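Local coordinates for prophenoloxidase b (Marsupenaeus japonicus, PDB 3WKY), which is a type 3 copper protein of the hemolymph, the zymogen of a phenoloxidase that probably oxidises monophenols and o-diphenols at its dinuclear copper centre, at residues L480-F485 and W574-Q579; L446-T451 and L578-G583; K81-V86 and A110-A115. All coordinates share one frame; numbering follows the deposited sequence.

Overall arrangement
From the N terminus, contact 3 closes first: helix 74-89 meets helix 109-122, with helix 93-103 in the short connection between them, all within the all-alpha domain. It is complete before the other two open. Contact 2 then starts on strand 445-456 and contact 1 on the next strand, 472-481, its neighbour in the sheet. Both end in the long loop before strand 588-598, so contact 1 nests in contact 2, and they share L578 and Q579. Their centres lie 6 Å apart, both in the Ig-like domain. Contact 3 sits across the chain's centre, its own centre about 32 Å from that of contact 1 and 36 Å from that of contact 2.

Contact 1 of 3, residues L480-F485 and W574-Q579; sequences LEHPDF and WPRNLQ. Unlike the reference sequence in segment 574-579: R576 (reference Gln). With NAG (2-acetamido-2-deoxy-beta-D-glucopyranose), chain F.
R576 lays its guanidinium flat on the imidazole of H482, planes 6° apart and centres separated by 4.0 Å, while two acids and a carbonyl grip its edge. The stack is offset, NH2 lying over the rim of the ring. NH1 of R576 reaches the syn lone pair of E481 OE1 at 2.8 Å, in the guanidinium plane. NH2 of R576 donates twice, to D484 OD1 at 2.7 Å and to the backbone O of H482 at 3.0 Å. E481 OE1 also takes the backbone N-H of H482 on its anti lone pair, and a water bridges OE2 of E481 to R576 NH1. With CG of H482 between its backbone N and carbonyl carbon (chi1 68°), the ring turns under the arginine; NE2 makes a weak bond to R576 O, and ND1 donates to P483 O. Replacing E481 by an alanine would probably leave R576 NH1 and K453, which pairs with OE2, each short of a carboxylate mate, with the guanidinium freer to slide on the imidazole. The other oxygen of D484, OD2, accepts the N-H of N2 of the sugar at 2.8 Å; the network thus reaches the glycan carried by N550, whose OD1 accepts from R576 NE. Inward, N577 ND2 donates to L480 O (2.8 Å, 161°) and also bonds D192. Strand 472-481 ends against a loop whose L578 packs on L195 of helix 193-205, while L480 rests on F450 of strand 445-456 and E236 of helix 218-239.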
# COMPACT_ATOMS: atom_id res chain seq x y z
N LEU A 480 37.96 -2.40 22.07
CA LEU A 480 38.02 -1.06 22.63
C LEU A 480 38.62 -1.20 24.02
O LEU A 480 38.40 -2.22 24.69
CB LEU A 480 36.62 -0.45 22.73
CG LEU A 480 36.65 1.04 23.06
CD1 LEU A 480 37.13 1.78 21.83
CD2 LEU A 480 35.30 1.57 23.54
N GLU A 481 39.38 -0.20 24.46
CA GLU A 481 40.02 -0.23 25.76
C GLU A 481 40.18 1.19 26.26
O GLU A 481 39.96 2.14 25.51
CB GLU A 481 41.39 -0.92 25.68
CG GLU A 481 41.41 -2.37 26.17
CD GLU A 481 41.25 -2.48 27.68
OE1 GLU A 481 41.08 -1.44 28.36
OE2 GLU A 481 41.30 -3.63 28.19
N HIS A 482 40.57 1.35 27.53
CA HIS A 482 40.77 2.67 28.11
C HIS A 482 41.83 2.56 29.20
O HIS A 482 41.97 1.50 29.80
CB HIS A 482 39.46 3.16 28.73
CG HIS A 482 39.06 2.39 29.95
ND1 HIS A 482 39.45 2.74 31.23
CD2 HIS A 482 38.32 1.26 30.09
CE1 HIS A 482 38.96 1.88 32.10
NE2 HIS A 482 38.27 0.97 31.43
N PRO A 483 42.58 3.65 29.46
CA PRO A 483 43.50 3.70 30.61
C PRO A 483 42.74 3.70 31.93
O PRO A 483 41.60 4.18 31.96
CB PRO A 483 44.19 5.06 30.44
CG PRO A 483 44.04 5.41 29.00
CD PRO A 483 42.71 4.82 28.57
N ASP A 484 43.34 3.18 33.00
CA ASP A 484 42.76 3.35 34.33
C ASP A 484 42.56 4.83 34.64
O ASP A 484 43.29 5.68 34.13
CB ASP A 484 43.66 2.76 35.43
CG ASP A 484 43.76 1.25 35.38
OD1 ASP A 484 42.89 0.59 34.77
OD2 ASP A 484 44.73 0.71 35.97
N PHE A 485 41.57 5.14 35.46
CA PHE A 485 41.40 6.49 35.97
C PHE A 485 40.93 6.44 37.42
O PHE A 485 40.45 5.41 37.89
CB PHE A 485 40.43 7.31 35.12
CG PHE A 485 39.02 6.77 35.08
CD1 PHE A 485 38.67 5.80 34.15
CD2 PHE A 485 38.04 7.25 35.94
CE1 PHE A 485 37.37 5.29 34.11
CE2 PHE A 485 36.75 6.76 35.90
CZ PHE A 485 36.41 5.78 34.98
N TRP A 574 30.35 -6.12 34.17
CA TRP A 574 30.39 -5.24 33.00
C TRP A 574 31.83 -5.31 32.49
O TRP A 574 32.75 -5.34 33.29
CB TRP A 574 30.03 -3.79 33.35
CG TRP A 574 29.99 -2.94 32.12
CD1 TRP A 574 30.96 -2.09 31.67
CD2 TRP A 574 28.95 -2.92 31.13
NE1 TRP A 574 30.57 -1.52 30.48
CE2 TRP A 574 29.34 -2.02 30.12
CE3 TRP A 574 27.71 -3.56 31.01
CZ2 TRP A 574 28.55 -1.74 29.00
CZ3 TRP A 574 26.92 -3.29 29.89
CH2 TRP A 574 27.34 -2.39 28.91
N PRO A 575 32.04 -5.38 31.16
CA PRO A 575 33.43 -5.51 30.69
C PRO A 575 34.29 -4.30 31.05
O PRO A 575 33.92 -3.17 30.72
CB PRO A 575 33.28 -5.59 29.17
CG PRO A 575 31.91 -6.14 28.96
CD PRO A 575 31.07 -5.52 30.06
N ARG A 576 35.42 -4.53 31.72
CA ARG A 576 36.27 -3.41 32.11
C ARG A 576 36.69 -2.61 30.88
O ARG A 576 36.77 -1.38 30.93
CB ARG A 576 37.51 -3.87 32.90
CG ARG A 576 38.36 -2.69 33.40
CD ARG A 576 39.87 -3.01 33.50
NE ARG A 576 40.69 -1.79 33.46
CZ ARG A 576 41.09 -1.19 32.34
NH1 ARG A 576 40.76 -1.70 31.15
NH2 ARG A 576 41.83 -0.08 32.39
N ASN A 577 36.92 -3.31 29.77
CA ASN A 577 37.38 -2.63 28.56
C ASN A 577 36.32 -1.72 27.93
O ASN A 577 36.65 -0.84 27.12
CB ASN A 577 37.94 -3.62 27.53
CG ASN A 577 36.86 -4.47 26.87
OD1 ASN A 577 36.28 -5.35 27.51
ND2 ASN A 577 36.59 -4.20 25.60
N LEU A 578 35.06 -1.93 28.30
CA LEU A 578 33.96 -1.06 27.83
C LEU A 578 33.43 -0.16 28.94
O LEU A 578 32.31 0.35 28.86
CB LEU A 578 32.81 -1.89 27.22
CG LEU A 578 33.19 -2.83 26.08
CD1 LEU A 578 31.93 -3.57 25.57
CD2 LEU A 578 33.87 -2.09 24.92
N GLN A 579 34.24 0.04 29.97
CA GLN A 579 33.80 0.85 31.10
C GLN A 579 33.63 2.32 30.74
O GLN A 579 32.83 3.03 31.35
CB GLN A 579 34.83 0.70 32.23
CG GLN A 579 34.52 1.46 33.48
CD GLN A 579 35.50 1.07 34.57
OE1 GLN A 579 36.58 0.55 34.26
NE2 GLN A 579 35.14 1.29 35.83
C1 NAG F . 43.01 -2.51 36.41
C2 NAG F . 44.46 -2.60 36.91
C3 NAG F . 45.40 -2.74 35.72
C4 NAG F . 45.01 -3.97 34.91
C5 NAG F . 43.52 -3.97 34.58
C6 NAG F . 43.12 -5.33 34.03
C7 NAG F . 45.23 -1.65 39.01
C8 NAG F . 46.08 -0.57 39.61
N2 NAG F . 44.83 -1.47 37.75
O3 NAG F . 46.73 -2.88 36.16
O4 NAG F . 45.75 -4.00 33.71
O5 NAG F . 42.72 -3.71 35.72
O6 NAG F . 42.95 -6.23 35.11
O7 NAG F . 44.94 -2.65 39.67
O HOH W 1 40.34 -4.59 30.42

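Contact 2 of 3, residues L446-T451 and L578-G583; sequences LHTFFT and LQVPRG
T448, on an extended strand, and R582, in an irregular loop, bring their CA atoms to 5.7 Å, the closest CA pair between the two segments, without any main-chain hydrogen bond pairing them. The polar link is made by the threonine hydroxyl: OG1 of T448 donates to R582 O at 2.6 Å, in the carbonyl plane and on a lone pair, with a C=O...O angle of 124°. T448 and R582 were each modelled in two conformations, so the bond is assured only for the conformer with chi1 of T448 at 69°. Here OG1 sits between the backbone N and the carbonyl carbon, which turns the hydroxyl to the loop and sends the methyl beside the backbone N, toward V580. Since OG1 spends its proton on the carbonyl, its further bond with H664 ND1 is consistent with the histidine as donor there, so the buried hydroxyl is held from two residues.

Strand 445-456 lies between 472-481 and 655-664 in the mixed sheet of the hemocyanin-type Ig-like domain, and the loop that precedes strand 588-598 packs over one face of it. H664 and I662 of strand 655-664 extend the same surface: V580 and P581 both rest on I662, and R582 on H664.

Apart from the hydroxyl, the contact is made by methyl groups. CG2 of T448 meets CG1 of V580 at 3.6 Å, and that same methyl approaches P581 O at 3.3 Å. CG1 of V580, anti to its own backbone N, faces the strand and also comes near CB of L446, more loosely, at 4.4 Å. F485 touches both L446 and V580, giving the pair a shared aromatic neighbour. Past V580 the loop turns toward helix 218-239, where E236 accepts the backbone N-H of R582 and S239 bonds the backbone N of G583.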
# COMPACT_ATOMS: atom_id res chain seq x y z
N LEU A 446 39.27 11.73 29.79
CA LEU A 446 39.45 10.28 29.69
C LEU A 446 39.68 9.90 28.24
O LEU A 446 39.20 10.58 27.33
CB LEU A 446 38.22 9.54 30.23
CG LEU A 446 37.84 9.81 31.69
CD1 LEU A 446 36.63 8.97 32.09
CD2 LEU A 446 39.01 9.51 32.61
N HIS A 447 40.43 8.82 28.01
CA HIS A 447 40.69 8.39 26.64
C HIS A 447 40.22 6.97 26.38
O HIS A 447 40.04 6.18 27.30
CB HIS A 447 42.18 8.47 26.30
CG HIS A 447 42.71 9.87 26.19
ND1 HIS A 447 43.37 10.49 27.22
CD2 HIS A 447 42.67 10.76 25.17
CE1 HIS A 447 43.72 11.71 26.84
NE2 HIS A 447 43.31 11.90 25.60
N THR A 448 39.99 6.68 25.11
CA THR A 448 39.73 5.30 24.70
C THR A 448 40.53 5.04 23.44
O THR A 448 40.94 5.97 22.74
CB THR A 448 38.24 4.98 24.41
OG1 THR A 448 37.80 5.68 23.24
CG2 THR A 448 37.35 5.34 25.60
N PHE A 449 40.82 3.77 23.18
CA PHE A 449 41.55 3.38 21.97
C PHE A 449 41.41 1.88 21.73
O PHE A 449 40.91 1.16 22.60
CB PHE A 449 43.03 3.77 22.07
CG PHE A 449 43.63 3.59 23.43
CD1 PHE A 449 43.76 2.33 24.00
CD2 PHE A 449 44.07 4.69 24.16
CE1 PHE A 449 44.30 2.16 25.26
CE2 PHE A 449 44.62 4.53 25.42
CZ PHE A 449 44.73 3.26 25.97
N PHE A 450 41.84 1.40 20.57
CA PHE A 450 41.77 -0.04 20.32
C PHE A 450 43.09 -0.74 20.62
O PHE A 450 44.16 -0.21 20.32
CB PHE A 450 41.30 -0.34 18.89
CG PHE A 450 39.84 -0.08 18.68
CD1 PHE A 450 38.90 -1.07 18.96
CD2 PHE A 450 39.40 1.15 18.22
CE1 PHE A 450 37.54 -0.83 18.77
CE2 PHE A 450 38.04 1.41 18.03
CZ PHE A 450 37.11 0.42 18.31
N THR A 451 42.99 -1.92 21.21
CA THR A 451 44.14 -2.72 21.63
C THR A 451 43.85 -4.19 21.30
O THR A 451 42.72 -4.65 21.47
CB THR A 451 44.40 -2.55 23.15
OG1 THR A 451 44.94 -1.25 23.41
CG2 THR A 451 45.38 -3.59 23.67
N LEU A 578 35.06 -1.93 28.30
CA LEU A 578 33.96 -1.06 27.83
C LEU A 578 33.43 -0.16 28.94
O LEU A 578 32.31 0.35 28.86
CB LEU A 578 32.81 -1.89 27.22
CG LEU A 578 33.19 -2.83 26.08
CD1 LEU A 578 31.93 -3.57 25.57
CD2 LEU A 578 33.87 -2.09 24.92
N GLN A 579 34.24 0.04 29.97
CA GLN A 579 33.80 0.85 31.10
C GLN A 579 33.63 2.32 30.74
O GLN A 579 32.83 3.03 31.35
CB GLN A 579 34.83 0.70 32.23
CG GLN A 579 34.52 1.46 33.48
CD GLN A 579 35.50 1.07 34.57
OE1 GLN A 579 36.58 0.55 34.26
NE2 GLN A 579 35.14 1.29 35.83
N VAL A 580 34.38 2.78 29.74
CA VAL A 580 34.33 4.18 29.32
C VAL A 580 33.73 4.22 27.91
O VAL A 580 34.19 3.49 27.03
CB VAL A 580 35.76 4.78 29.31
CG1 VAL A 580 35.77 6.22 28.74
CG2 VAL A 580 36.35 4.76 30.74
N PRO A 581 32.69 5.05 27.70
CA PRO A 581 32.17 5.21 26.33
C PRO A 581 33.29 5.66 25.38
O PRO A 581 34.22 6.33 25.82
CB PRO A 581 31.12 6.31 26.48
CG PRO A 581 30.63 6.16 27.90
CD PRO A 581 31.89 5.79 28.69
N ARG A 582 33.20 5.29 24.11
CA ARG A 582 34.26 5.58 23.13
C ARG A 582 34.68 7.04 23.10
O ARG A 582 35.88 7.36 23.11
CB ARG A 582 33.81 5.16 21.72
CG ARG A 582 34.83 5.40 20.61
CD ARG A 582 34.12 5.30 19.25
NE ARG A 582 34.99 5.44 18.07
CZ ARG A 582 35.31 6.59 17.48
NH1 ARG A 582 34.87 7.75 17.97
NH2 ARG A 582 36.10 6.59 16.41
N GLY A 583 33.70 7.94 23.06
CA GLY A 583 34.00 9.36 22.90
C GLY A 583 34.43 9.64 21.46
O GLY A 583 34.35 8.76 20.59

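Contact 3 of 3, residues K81-V86 and A110-A115; sequences KDLSKV and AVFLAA
Two helices of the hemocyanin-type all-alpha domain, 74-89 and 109-122, cross here with L83 of the first set against V111, F112 and A115 of the second. The axes of the short segments pass 8.8 Å apart at -52°, a value consistent with ridges-into-grooves packing of i±4 rows, and V111 and A115 lie on one such row. Near the crossing the backbones come close, with the CA atoms of S84 and A115 only 4.6 Å apart. L83 does most of the touching. With CG anti to the backbone N (chi1 -179°), its chain is carried over A115, and CD2 lands 3.7 Å from A115 CB. That same methyl lies 3.9 Å from F112 CA and comes obliquely to the phenyl ring, its closest side-chain atom there being CD1 at 4.4 Å. CG1 of V111 is a looser neighbour of L83 CD2, at 4.5 Å. S84 offers carbon rather than oxygen: its CB is 3.7 Å from A115 O, whereas its hydroxyl turns back to its own helix, where the carbonyl oxygens of V80 and K81 are both within reach. A115 O, for its part, takes the hydroxyl of T119 one turn further on. F87, a turn beyond L83, covers F112 and A115 as well, and V103 of helix 93-103 also touches F112. With the S84 hydroxyl and A115 O each having a partner in its own helix, the two segments hold together by van der Waals contact and burial of carbon surface, and the small side chains of S84 and A115 probably allow the close approach of their CA atoms.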
# COMPACT_ATOMS: atom_id res chain seq x y z
N LYS A 81 17.27 -25.81 33.86
CA LYS A 81 16.86 -25.76 35.26
C LYS A 81 16.84 -27.17 35.86
O LYS A 81 17.26 -27.38 37.00
CB LYS A 81 15.48 -25.13 35.38
CG LYS A 81 15.01 -24.90 36.81
CD LYS A 81 13.58 -24.39 36.83
CE LYS A 81 13.19 -23.95 38.23
NZ LYS A 81 11.78 -23.48 38.28
N ASP A 82 16.34 -28.14 35.08
CA ASP A 82 16.24 -29.52 35.56
C ASP A 82 17.61 -30.19 35.74
O ASP A 82 17.82 -30.91 36.72
CB ASP A 82 15.36 -30.36 34.63
CG ASP A 82 13.89 -29.99 34.72
OD1 ASP A 82 13.53 -29.17 35.60
OD2 ASP A 82 13.08 -30.52 33.91
N LEU A 83 18.54 -29.95 34.81
CA LEU A 83 19.91 -30.48 34.93
C LEU A 83 20.68 -29.81 36.07
O LEU A 83 21.33 -30.49 36.87
CB LEU A 83 20.68 -30.30 33.63
CG LEU A 83 22.12 -30.84 33.62
CD1 LEU A 83 22.16 -32.31 34.02
CD2 LEU A 83 22.78 -30.63 32.26
N SER A 84 20.62 -28.49 36.14
CA SER A 84 21.33 -27.77 37.19
C SER A 84 20.82 -28.18 38.57
O SER A 84 21.58 -28.18 39.53
CB SER A 84 21.23 -26.26 37.00
OG SER A 84 19.88 -25.84 37.07
N LYS A 85 19.54 -28.53 38.65
CA LYS A 85 18.94 -28.94 39.92
C LYS A 85 19.71 -30.12 40.52
O LYS A 85 20.00 -30.14 41.72
CB LYS A 85 17.47 -29.31 39.74
CG LYS A 85 16.82 -29.94 40.98
CD LYS A 85 15.41 -30.41 40.71
CE LYS A 85 14.87 -31.27 41.85
NZ LYS A 85 14.75 -30.50 43.12
N VAL A 86 20.05 -31.09 39.68
CA VAL A 86 20.80 -32.25 40.12
C VAL A 86 22.22 -31.87 40.53
O VAL A 86 22.72 -32.33 41.55
CB VAL A 86 20.83 -33.36 39.03
CG1 VAL A 86 21.64 -34.56 39.50
CG2 VAL A 86 19.41 -33.77 38.67
N ALA A 110 25.44 -27.43 24.90
CA ALA A 110 25.19 -26.05 25.33
C ALA A 110 24.30 -26.02 26.57
O ALA A 110 24.49 -25.18 27.47
CB ALA A 110 24.59 -25.21 24.19
N VAL A 111 23.34 -26.93 26.63
CA VAL A 111 22.50 -27.08 27.82
C VAL A 111 23.38 -27.51 29.00
O VAL A 111 23.22 -27.01 30.12
CB VAL A 111 21.36 -28.10 27.56
CG1 VAL A 111 20.69 -28.53 28.87
CG2 VAL A 111 20.32 -27.50 26.60
N PHE A 112 24.32 -28.41 28.74
CA PHE A 112 25.27 -28.86 29.77
C PHE A 112 26.08 -27.69 30.34
O PHE A 112 26.14 -27.49 31.56
CB PHE A 112 26.20 -29.93 29.18
CG PHE A 112 27.25 -30.44 30.15
CD1 PHE A 112 26.92 -31.40 31.10
CD2 PHE A 112 28.55 -29.96 30.09
CE1 PHE A 112 27.88 -31.87 31.98
CE2 PHE A 112 29.51 -30.43 30.98
CZ PHE A 112 29.18 -31.39 31.92
N LEU A 113 26.70 -26.92 29.45
CA LEU A 113 27.46 -25.73 29.84
C LEU A 113 26.64 -24.70 30.60
O LEU A 113 27.11 -24.14 31.59
CB LEU A 113 28.12 -25.08 28.62
CG LEU A 113 29.25 -25.89 28.01
CD1 LEU A 113 29.77 -25.22 26.76
CD2 LEU A 113 30.37 -26.06 29.04
N ALA A 114 25.42 -24.43 30.14
CA ALA A 114 24.56 -23.45 30.81
C ALA A 114 24.25 -23.89 32.23
O ALA A 114 24.36 -23.11 33.18
CB ALA A 114 23.27 -23.24 30.02
N ALA A 115 23.88 -25.16 32.38
CA ALA A 115 23.59 -25.74 33.69
C ALA A 115 24.80 -25.65 34.64
O ALA A 115 24.64 -25.37 35.83
CB ALA A 115 23.12 -27.21 33.53